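Local coordinates for lipoprotein (Streptococcus pneumoniae, PDB 3CX3), which binds zinc and probably delivers it to an ABC-type uptake transporter as the substrate-binding lipoprotein of the cell surface, at residues 55-60 / 79-84; 62-67 / 85-90; 181-186 / 230-235. All blocks are in the same frame, centred on the assembly; numbering follows the deposited sequence.

Interaction 1: residues 55-60 / 79-84; sequences AIYDAD and NLKKSK
Tyr57 and Ser83 form the tight part of this contact, where the last turn of helix 50-58 leans against the loop that runs into strand 86-89. Ser83 donates from OG to Tyr57 O at 2.6 Å, arriving in the carbonyl plane on a lone pair. Its hydroxyl is trans to the serine's own nitrogen (chi1 -174°), which turns it onto the helix end. The same carbonyl accepts a second bond, from Lys84 NZ to Tyr57 O at 3.3 Å, with this donor tilted 31° from the plane. The lysine chain bends at chi2 and chi4, folding its ammonium back among the carbonyls where the helix ends; Asp58 O takes a weak bond and Ala59 O is close but badly angled.

The looser, solvent-bordering side is that of Lys81 against the partly exposed Tyr57 ring. Lys81 sets CB over one face, a CH-pi contact 4.1 Å from the centroid, and its chain runs out past the rim, where CD comes within 3.6 Å of Tyr57 CE2. The phenol oxygen is tied to the backbone of Asp77.

Around Lys84, also at the surface, the carboxylates of Asp58 and Asp60 stay too far for a salt bridge, Asp60 OD1 being 5.0 Å from Lys84 NZ. A positive charge set against the carbonyl end of a helix, with two acidic groups nearby, is probably favourable and would help close off the helix terminus.

Interaction 2: residues 62-67 / 85-90; sequences FVYHSH and VKVLEA
Glu89 lies across one face of the Tyr64 ring, its CA 4.3 Å from the ring centroid in a CH-pi contact and its CG 3.6 Å from Tyr64 CZ. The tyrosine adopts the position between its backbone nitrogen and carbonyl carbon (chi1 72°), which brings the ring under the neighbouring strand. Val87 approaches aromatic edges instead: one methyl, CG1, sits near the planes of two rings, 4.0 Å from Tyr64 CE1 and 4.1 Å from Phe62 CD2. All four residues occupy the same face of the sheet.

The backbones beneath them belong to the four-stranded parallel sheet of the N-terminal half, with strand order 2-1-3-4, in which 86-89 is an edge strand beside 61-64. Four hydrogen bonds join the pair in the alternating parallel pattern, from Phe62 N to Lys86 O, Leu88 N to Phe62 O, Tyr64 N to Leu88 O, and Ala90 N to Tyr64 O. On the opposite face Val63 spreads its methyls, CG2 being 4.2 Å from Leu88 CB and CG1 equally far from Ala90 CB; helix 18-28 packs on Val63, and helix 125-142 on Leu88 and Ala90.

Beyond the strands, the extended chain of Glu89 carries OE1 to the turn at His67. The firmer bond there comes from His67 N, which meets the anti lone pair of Glu89 OE1 at a short 2.5 Å; His67 ND1 is modelled so close to the same oxygen that the details of its approach are doubtful. The imidazole and carboxylate planes stand 38° apart.

Interaction 3: residues 181-186 / 230-235; sequences VTQHTA and IFTESN. With ZN (zinc ion), chain E.
His184 swings its ring into the position between its backbone nitrogen and carbonyl carbon (chi1 80°), while Glu233 bends at chi2, and together these torsions bring an imidazole edge to a carboxylate. The two residues lie at the C-terminal ends of adjacent parallel strands, 180-182 and 230-232, in the C-terminal sheet of order 2-1-3-4. Phe231 N bonds to Val181 O at 2.7 Å, and the Val181 and Ile230 side chains lie side by side, touching through their CG2 methyls. Gln183 sends an extended chain across to the second strand's exit, where Glu233 N donates to Gln183 OE1 at 3.3 Å, well above the amide carbonyl plane.

The metal end of His184 belongs to a four-ligand zinc site completed by His44, His120 and Glu259. Its NE2 binds zinc at 2.1 Å, and Glu233, a second-shell partner of the ring, probably helps to set its rotation and may make NE2 a stronger donor to the metal. Thr182 steadies the corner by bonding through OG1 to His184 O. His184 ND1 donates to Glu233 OE2 at 3.2 Å, with that oxygen in the imidazole plane and the carboxylate turned 88° to it.

Overall arrangement
Interactions 1 and 2 adjoin, their centres 13 Å apart: Ile56 CG1 packs 3.7 Å from Phe62 CD1, and a probable hydrogen bond joins Asp60 O to Lys86 N at 3.2 Å. Helix 50-58 leads through a short link into strand 61-64, and along the chain the segments of the two contacts alternate. Interaction 3 lies on the other side of the chain's centre, in the second sheet, with its centre 27 Å from that of interaction 2 and 36 Å from that of interaction 1. Zinc sits between the two halves. Interaction 3 supplies one of its ligands directly, whereas the side chain of His65 in interaction 2 stops about 9 Å short of the metal; interaction 1 is a surface contact at the far end.

Interaction 1: residues 55-60 / 79-84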
loop_
_atom_site.group_PDB
_atom_site.type_symbol
_atom_site.label_atom_id
_atom_site.label_comp_id
_atom_site.label_asym_id
_atom_site.label_seq_id
_atom_site.Cartn_x
_atom_site.Cartn_y
_atom_site.Cartn_z
ATOM N N ALA A 55 3.630 -19.856 -11.637
ATOM C CA ALA A 55 3.734 -19.941 -10.186
ATOM C C ALA A 55 2.412 -19.618 -9.481
ATOM O O ALA A 55 2.138 -20.183 -8.422
ATOM C CB ALA A 55 4.840 -19.032 -9.679
ATOM N N ILE A 56 1.619 -18.699 -10.048
ATOM C CA ILE A 56 0.263 -18.431 -9.545
ATOM C C ILE A 56 -0.605 -19.663 -9.759
ATOM O O ILE A 56 -1.123 -20.236 -8.801
ATOM C CB ILE A 56 -0.408 -17.216 -10.218
ATOM C CG1 ILE A 56 0.165 -15.911 -9.690
ATOM C CG2 ILE A 56 -1.909 -17.207 -9.957
ATOM C CD1 ILE A 56 -0.007 -14.763 -10.652
ATOM N N TYR A 57 -0.738 -20.076 -11.019
ATOM C CA TYR A 57 -1.522 -21.251 -11.366
ATOM C C TYR A 57 -1.091 -22.496 -10.594
ATOM O O TYR A 57 -1.867 -23.413 -10.423
ATOM C CB TYR A 57 -1.496 -21.498 -12.890
ATOM C CG TYR A 57 -2.299 -20.498 -13.705
ATOM C CD1 TYR A 57 -3.593 -20.128 -13.330
ATOM C CD2 TYR A 57 -1.770 -19.934 -14.862
ATOM C CE1 TYR A 57 -4.327 -19.211 -14.070
ATOM C CE2 TYR A 57 -2.517 -19.003 -15.636
ATOM C CZ TYR A 57 -3.790 -18.647 -15.236
ATOM O OH TYR A 57 -4.520 -17.730 -15.984
ATOM N N ASP A 58 0.141 -22.491 -10.101
ATOM C CA ASP A 58 0.716 -23.587 -9.314
ATOM C C ASP A 58 0.364 -23.539 -7.811
ATOM O O ASP A 58 0.294 -24.580 -7.150
ATOM C CB ASP A 58 2.238 -23.560 -9.494
ATOM C CG ASP A 58 2.945 -24.680 -8.766
ATOM O OD1 ASP A 58 4.153 -24.493 -8.466
ATOM O OD2 ASP A 58 2.318 -25.739 -8.502
ATOM N N ALA A 59 0.169 -22.335 -7.276
ATOM C CA ALA A 59 -0.191 -22.140 -5.869
ATOM C C ALA A 59 -1.568 -22.726 -5.565
ATOM O O ALA A 59 -2.294 -23.107 -6.492
ATOM C CB ALA A 59 -0.168 -20.646 -5.529
ATOM N N ASP A 60 -1.918 -22.810 -4.276
ATOM C CA ASP A 60 -3.299 -23.108 -3.854
ATOM C C ASP A 60 -4.151 -21.834 -3.808
ATOM O O ASP A 60 -5.338 -21.855 -4.108
ATOM C CB ASP A 60 -3.318 -23.744 -2.462
ATOM C CG ASP A 60 -2.637 -25.097 -2.422
ATOM O OD1 ASP A 60 -3.211 -26.079 -2.960
ATOM O OD2 ASP A 60 -1.542 -25.174 -1.817
ATOM N N ASN A 79 -9.423 -21.845 -14.573
ATOM C CA ASN A 79 -10.328 -22.863 -15.081
ATOM C C ASN A 79 -10.382 -22.748 -16.594
ATOM O O ASN A 79 -11.333 -22.216 -17.165
ATOM C CB ASN A 79 -11.704 -22.710 -14.419
ATOM C CG ASN A 79 -11.619 -22.709 -12.884
ATOM O OD1 ASN A 79 -12.008 -21.733 -12.222
ATOM N ND2 ASN A 79 -11.094 -23.803 -12.318
ATOM N N LEU A 80 -9.323 -23.245 -17.222
ATOM C CA LEU A 80 -9.034 -23.053 -18.639
ATOM C C LEU A 80 -7.585 -23.452 -18.786
ATOM O O LEU A 80 -7.213 -24.224 -19.673
ATOM C CB LEU A 80 -9.181 -21.582 -19.040
ATOM C CG LEU A 80 -9.472 -21.117 -20.477
ATOM C CD1 LEU A 80 -8.435 -21.602 -21.495
ATOM C CD2 LEU A 80 -10.898 -21.490 -20.917
ATOM N N LYS A 81 -6.773 -22.913 -17.885
ATOM C CA LYS A 81 -5.351 -23.210 -17.828
ATOM C C LYS A 81 -5.078 -24.338 -16.834
ATOM O O LYS A 81 -3.956 -24.488 -16.342
ATOM C CB LYS A 81 -4.555 -21.945 -17.507
ATOM C CG LYS A 81 -4.921 -20.770 -18.427
ATOM C CD LYS A 81 -3.721 -19.969 -18.918
ATOM C CE LYS A 81 -3.121 -20.581 -20.167
ATOM N NZ LYS A 81 -2.393 -21.854 -19.877
ATOM N N LYS A 82 -6.130 -25.118 -16.567
ATOM C CA LYS A 82 -6.101 -26.345 -15.760
ATOM C C LYS A 82 -5.612 -26.147 -14.320
ATOM O O LYS A 82 -4.845 -26.958 -13.793
ATOM C CB LYS A 82 -5.345 -27.484 -16.484
ATOM C CG LYS A 82 -3.825 -27.620 -16.160
ATOM C CD LYS A 82 -3.361 -29.080 -16.283
ATOM C CE LYS A 82 -1.909 -29.271 -15.847
ATOM N NZ LYS A 82 -1.460 -30.696 -16.036
ATOM N N SER A 83 -6.076 -25.075 -13.686
ATOM C CA SER A 83 -5.659 -24.753 -12.324
ATOM C C SER A 83 -6.809 -24.767 -11.316
ATOM O O SER A 83 -7.981 -24.935 -11.668
ATOM C CB SER A 83 -4.907 -23.417 -12.279
ATOM O OG SER A 83 -4.392 -23.177 -10.983
ATOM N N LYS A 84 -6.446 -24.557 -10.058
ATOM C CA LYS A 84 -7.341 -24.725 -8.922
ATOM C C LYS A 84 -7.065 -23.650 -7.867
ATOM O O LYS A 84 -7.348 -23.848 -6.673
ATOM C CB LYS A 84 -7.132 -26.121 -8.318
ATOM C CG LYS A 84 -5.662 -26.437 -7.887
ATOM C CD LYS A 84 -4.696 -26.556 -9.083
ATOM C CE LYS A 84 -3.234 -26.503 -8.651
ATOM N NZ LYS A 84 -2.869 -25.246 -7.923
#

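Interaction 2: residues 62-67 / 85-90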
loop_
_atom_site.group_PDB
_atom_site.type_symbol
_atom_site.label_atom_id
_atom_site.label_comp_id
_atom_site.label_asym_id
_atom_site.label_seq_id
_atom_site.Cartn_x
_atom_site.Cartn_y
_atom_site.Cartn_z
ATOM N N PHE A 62 -4.030 -17.416 -4.536
ATOM C CA PHE A 62 -3.373 -16.183 -4.921
ATOM C C PHE A 62 -4.150 -14.954 -4.487
ATOM O O PHE A 62 -5.360 -14.830 -4.744
ATOM C CB PHE A 62 -3.080 -16.143 -6.414
ATOM C CG PHE A 62 -2.426 -14.861 -6.863
ATOM C CD1 PHE A 62 -1.113 -14.558 -6.474
ATOM C CD2 PHE A 62 -3.108 -13.964 -7.672
ATOM C CE1 PHE A 62 -0.505 -13.385 -6.894
ATOM C CE2 PHE A 62 -2.490 -12.780 -8.107
ATOM C CZ PHE A 62 -1.195 -12.493 -7.713
ATOM N N VAL A 63 -3.429 -14.046 -3.832
ATOM C CA VAL A 63 -4.026 -12.861 -3.223
ATOM C C VAL A 63 -3.421 -11.580 -3.760
ATOM O O VAL A 63 -2.206 -11.365 -3.626
ATOM C CB VAL A 63 -3.885 -12.877 -1.675
ATOM C CG1 VAL A 63 -4.500 -11.648 -1.068
ATOM C CG2 VAL A 63 -4.538 -14.108 -1.090
ATOM N N TYR A 64 -4.267 -10.742 -4.373
ATOM C CA TYR A 64 -3.846 -9.413 -4.791
ATOM C C TYR A 64 -4.662 -8.317 -4.092
ATOM O O TYR A 64 -5.576 -8.623 -3.317
ATOM C CB TYR A 64 -3.791 -9.280 -6.342
ATOM C CG TYR A 64 -5.127 -9.238 -7.015
ATOM C CD1 TYR A 64 -5.868 -10.390 -7.206
ATOM C CD2 TYR A 64 -5.662 -8.031 -7.449
ATOM C CE1 TYR A 64 -7.109 -10.335 -7.820
ATOM C CE2 TYR A 64 -6.901 -7.970 -8.060
ATOM C CZ TYR A 64 -7.619 -9.129 -8.234
ATOM O OH TYR A 64 -8.856 -9.071 -8.847
ATOM N N HIS A 65 -4.307 -7.048 -4.320
ATOM C CA HIS A 65 -4.976 -5.920 -3.656
ATOM C C HIS A 65 -6.314 -5.609 -4.308
ATOM O O HIS A 65 -7.344 -5.705 -3.644
ATOM C CB HIS A 65 -4.057 -4.689 -3.599
ATOM C CG HIS A 65 -4.707 -3.428 -3.094
ATOM N ND1 HIS A 65 -5.141 -3.270 -1.793
ATOM C CD2 HIS A 65 -4.932 -2.237 -3.707
ATOM C CE1 HIS A 65 -5.651 -2.054 -1.638
ATOM N NE2 HIS A 65 -5.516 -1.401 -2.779
ATOM N N SER A 66 -6.297 -5.267 -5.604
ATOM C CA SER A 66 -7.456 -4.639 -6.260
ATOM C C SER A 66 -7.387 -4.660 -7.772
ATOM O O SER A 66 -6.308 -4.585 -8.351
ATOM C CB SER A 66 -7.558 -3.180 -5.817
ATOM O OG SER A 66 -8.539 -2.481 -6.543
ATOM N N HIS A 67 -8.546 -4.700 -8.426
ATOM C CA HIS A 67 -8.592 -4.743 -9.879
ATOM C C HIS A 67 -8.040 -3.450 -10.478
ATOM O O HIS A 67 -7.529 -3.452 -11.593
ATOM C CB HIS A 67 -10.017 -5.051 -10.385
ATOM C CG HIS A 67 -11.062 -4.086 -9.909
ATOM N ND1 HIS A 67 -11.825 -4.309 -8.782
ATOM C CD2 HIS A 67 -11.484 -2.901 -10.420
ATOM C CE1 HIS A 67 -12.653 -3.292 -8.603
ATOM N NE2 HIS A 67 -12.464 -2.423 -9.581
ATOM N N VAL A 85 -6.489 -22.527 -8.318
ATOM C CA VAL A 85 -6.227 -21.376 -7.456
ATOM C C VAL A 85 -7.519 -20.722 -7.043
ATOM O O VAL A 85 -8.469 -20.618 -7.832
ATOM C CB VAL A 85 -5.369 -20.275 -8.120
ATOM C CG1 VAL A 85 -3.910 -20.406 -7.744
ATOM C CG2 VAL A 85 -5.557 -20.246 -9.616
ATOM N N LYS A 86 -7.548 -20.297 -5.789
ATOM C CA LYS A 86 -8.536 -19.358 -5.331
ATOM C C LYS A 86 -7.878 -18.009 -5.545
ATOM O O LYS A 86 -6.822 -17.733 -4.971
ATOM C CB LYS A 86 -8.849 -19.605 -3.858
ATOM C CG LYS A 86 -8.683 -21.070 -3.440
ATOM C CD LYS A 86 -9.426 -22.044 -4.379
ATOM C CE LYS A 86 -9.369 -23.497 -3.870
ATOM N NZ LYS A 86 -8.047 -24.191 -4.062
ATOM N N VAL A 87 -8.456 -17.202 -6.426
ATOM C CA VAL A 87 -7.933 -15.879 -6.692
ATOM C C VAL A 87 -8.744 -14.935 -5.826
ATOM O O VAL A 87 -9.975 -14.915 -5.900
ATOM C CB VAL A 87 -8.025 -15.480 -8.202
ATOM C CG1 VAL A 87 -7.155 -14.264 -8.507
ATOM C CG2 VAL A 87 -7.605 -16.623 -9.094
ATOM N N LEU A 88 -8.051 -14.170 -4.987
ATOM C CA LEU A 88 -8.708 -13.341 -3.969
ATOM C C LEU A 88 -8.333 -11.857 -4.061
ATOM O O LEU A 88 -7.170 -11.487 -3.887
ATOM C CB LEU A 88 -8.435 -13.909 -2.553
ATOM C CG LEU A 88 -8.925 -15.362 -2.364
ATOM C CD1 LEU A 88 -8.567 -15.925 -1.014
ATOM C CD2 LEU A 88 -10.438 -15.481 -2.578
ATOM N N GLU A 89 -9.332 -11.014 -4.339
ATOM C CA GLU A 89 -9.144 -9.547 -4.381
ATOM C C GLU A 89 -9.426 -9.046 -2.972
ATOM O O GLU A 89 -10.569 -9.078 -2.521
ATOM C CB GLU A 89 -10.048 -8.886 -5.431
ATOM C CG GLU A 89 -9.675 -7.428 -5.776
ATOM C CD GLU A 89 -10.817 -6.589 -6.430
ATOM O OE1 GLU A 89 -10.549 -5.735 -7.285
ATOM O OE2 GLU A 89 -11.997 -6.763 -6.106
ATOM N N ALA A 90 -8.377 -8.594 -2.288
ATOM C CA ALA A 90 -8.414 -8.350 -0.852
ATOM C C ALA A 90 -9.158 -7.095 -0.484
ATOM O O ALA A 90 -9.605 -6.954 0.653
ATOM C CB ALA A 90 -7.004 -8.340 -0.270
#

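Interaction 3: residues 181-186 / 230-235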
loop_
_atom_site.group_PDB
_atom_site.type_symbol
_atom_site.label_atom_id
_atom_site.label_comp_id
_atom_site.label_asym_id
_atom_site.label_seq_id
_atom_site.Cartn_x
_atom_site.Cartn_y
_atom_site.Cartn_z
ATOM N N VAL A 181 4.357 17.226 0.716
ATOM C CA VAL A 181 4.633 16.760 -0.660
ATOM C C VAL A 181 5.526 15.520 -0.755
ATOM O O VAL A 181 6.629 15.450 -0.173
ATOM C CB VAL A 181 5.030 17.909 -1.666
ATOM C CG1 VAL A 181 5.458 19.155 -0.947
ATOM C CG2 VAL A 181 6.072 17.459 -2.669
ATOM N N THR A 182 4.992 14.545 -1.498
ATOM C CA THR A 182 5.512 13.183 -1.551
ATOM C C THR A 182 5.887 12.851 -2.973
ATOM O O THR A 182 5.447 13.526 -3.914
ATOM C CB THR A 182 4.460 12.137 -1.105
ATOM O OG1 THR A 182 3.451 12.020 -2.114
ATOM C CG2 THR A 182 3.828 12.492 0.220
ATOM N N GLN A 183 6.665 11.783 -3.129
ATOM C CA GLN A 183 7.253 11.453 -4.412
ATOM C C GLN A 183 6.247 11.039 -5.489
ATOM O O GLN A 183 6.338 11.518 -6.630
ATOM C CB GLN A 183 8.350 10.415 -4.256
ATOM C CG GLN A 183 9.111 10.261 -5.527
ATOM C CD GLN A 183 10.269 9.317 -5.399
ATOM O OE1 GLN A 183 11.292 9.634 -4.774
ATOM N NE2 GLN A 183 10.130 8.152 -6.011
ATOM N N HIS A 184 5.318 10.141 -5.149
ATOM C CA HIS A 184 4.087 10.017 -5.945
ATOM C C HIS A 184 2.822 10.115 -5.109
ATOM O O HIS A 184 2.898 10.210 -3.894
ATOM C CB HIS A 184 4.110 8.807 -6.861
ATOM C CG HIS A 184 3.775 7.505 -6.205
ATOM N ND1 HIS A 184 4.675 6.806 -5.421
ATOM C CD2 HIS A 184 2.666 6.730 -6.296
ATOM C CE1 HIS A 184 4.116 5.674 -5.029
ATOM N NE2 HIS A 184 2.896 5.607 -5.538
ATOM N N THR A 185 1.668 10.127 -5.764
ATOM C CA THR A 185 0.408 10.330 -5.053
ATOM C C THR A 185 -0.031 9.052 -4.317
ATOM O O THR A 185 -0.911 8.324 -4.806
ATOM C CB THR A 185 -0.748 10.810 -5.996
ATOM O OG1 THR A 185 -0.298 11.896 -6.819
ATOM C CG2 THR A 185 -1.963 11.246 -5.193
ATOM N N ALA A 186 0.551 8.810 -3.141
ATOM C CA ALA A 186 0.224 7.617 -2.398
ATOM C C ALA A 186 -0.526 7.817 -1.072
ATOM O O ALA A 186 -1.198 6.915 -0.606
ATOM C CB ALA A 186 1.478 6.787 -2.177
ATOM N N ILE A 230 10.509 17.813 0.971
ATOM C CA ILE A 230 9.861 16.945 0.010
ATOM C C ILE A 230 10.172 15.521 0.472
ATOM O O ILE A 230 11.311 15.218 0.847
ATOM C CB ILE A 230 10.276 17.240 -1.463
ATOM C CG1 ILE A 230 11.786 17.426 -1.598
ATOM C CG2 ILE A 230 9.566 18.500 -1.986
ATOM C CD1 ILE A 230 12.249 17.632 -3.027
ATOM N N PHE A 231 9.150 14.674 0.518
ATOM C CA PHE A 231 9.326 13.300 0.960
ATOM C C PHE A 231 9.556 12.344 -0.222
ATOM O O PHE A 231 8.627 12.021 -0.963
ATOM C CB PHE A 231 8.123 12.832 1.788
ATOM C CG PHE A 231 8.000 13.491 3.133
ATOM C CD1 PHE A 231 8.866 13.154 4.178
ATOM C CD2 PHE A 231 6.995 14.433 3.371
ATOM C CE1 PHE A 231 8.737 13.757 5.449
ATOM C CE2 PHE A 231 6.856 15.053 4.633
ATOM C CZ PHE A 231 7.725 14.704 5.675
ATOM N N THR A 232 10.800 11.896 -0.393
ATOM C CA THR A 232 11.111 10.900 -1.409
ATOM C C THR A 232 10.989 9.506 -0.840
ATOM O O THR A 232 10.683 9.337 0.333
ATOM C CB THR A 232 12.534 11.060 -1.981
ATOM O OG1 THR A 232 13.476 11.239 -0.916
ATOM C CG2 THR A 232 12.598 12.233 -2.926
ATOM N N GLU A 233 11.201 8.514 -1.698
ATOM C CA GLU A 233 11.464 7.147 -1.267
ATOM C C GLU A 233 12.927 6.810 -1.549
ATOM O O GLU A 233 13.695 7.649 -2.024
ATOM C CB GLU A 233 10.569 6.155 -2.008
ATOM C CG GLU A 233 9.096 6.531 -2.097
ATOM C CD GLU A 233 8.515 6.200 -3.465
ATOM O OE1 GLU A 233 9.276 5.660 -4.301
ATOM O OE2 GLU A 233 7.318 6.481 -3.718
ATOM N N SER A 234 13.316 5.581 -1.233
ATOM C CA SER A 234 14.602 5.053 -1.687
ATOM C C SER A 234 14.454 4.875 -3.186
ATOM O O SER A 234 15.043 5.629 -3.971
ATOM C CB SER A 234 14.916 3.707 -1.029
ATOM O OG SER A 234 15.891 3.001 -1.786
ATOM N N ASN A 235 13.659 3.856 -3.541
ATOM C CA ASN A 235 13.065 3.651 -4.861
ATOM C C ASN A 235 13.456 4.785 -5.794
ATOM O O ASN A 235 12.683 5.729 -6.021
ATOM C CB ASN A 235 11.535 3.504 -4.730
ATOM C CG ASN A 235 11.112 2.573 -3.558
ATOM O OD1 ASN A 235 10.061 2.773 -2.930
ATOM N ND2 ASN A 235 11.930 1.555 -3.275
HETATM ZN ZN ZN E . 1.670 3.931 -5.386
#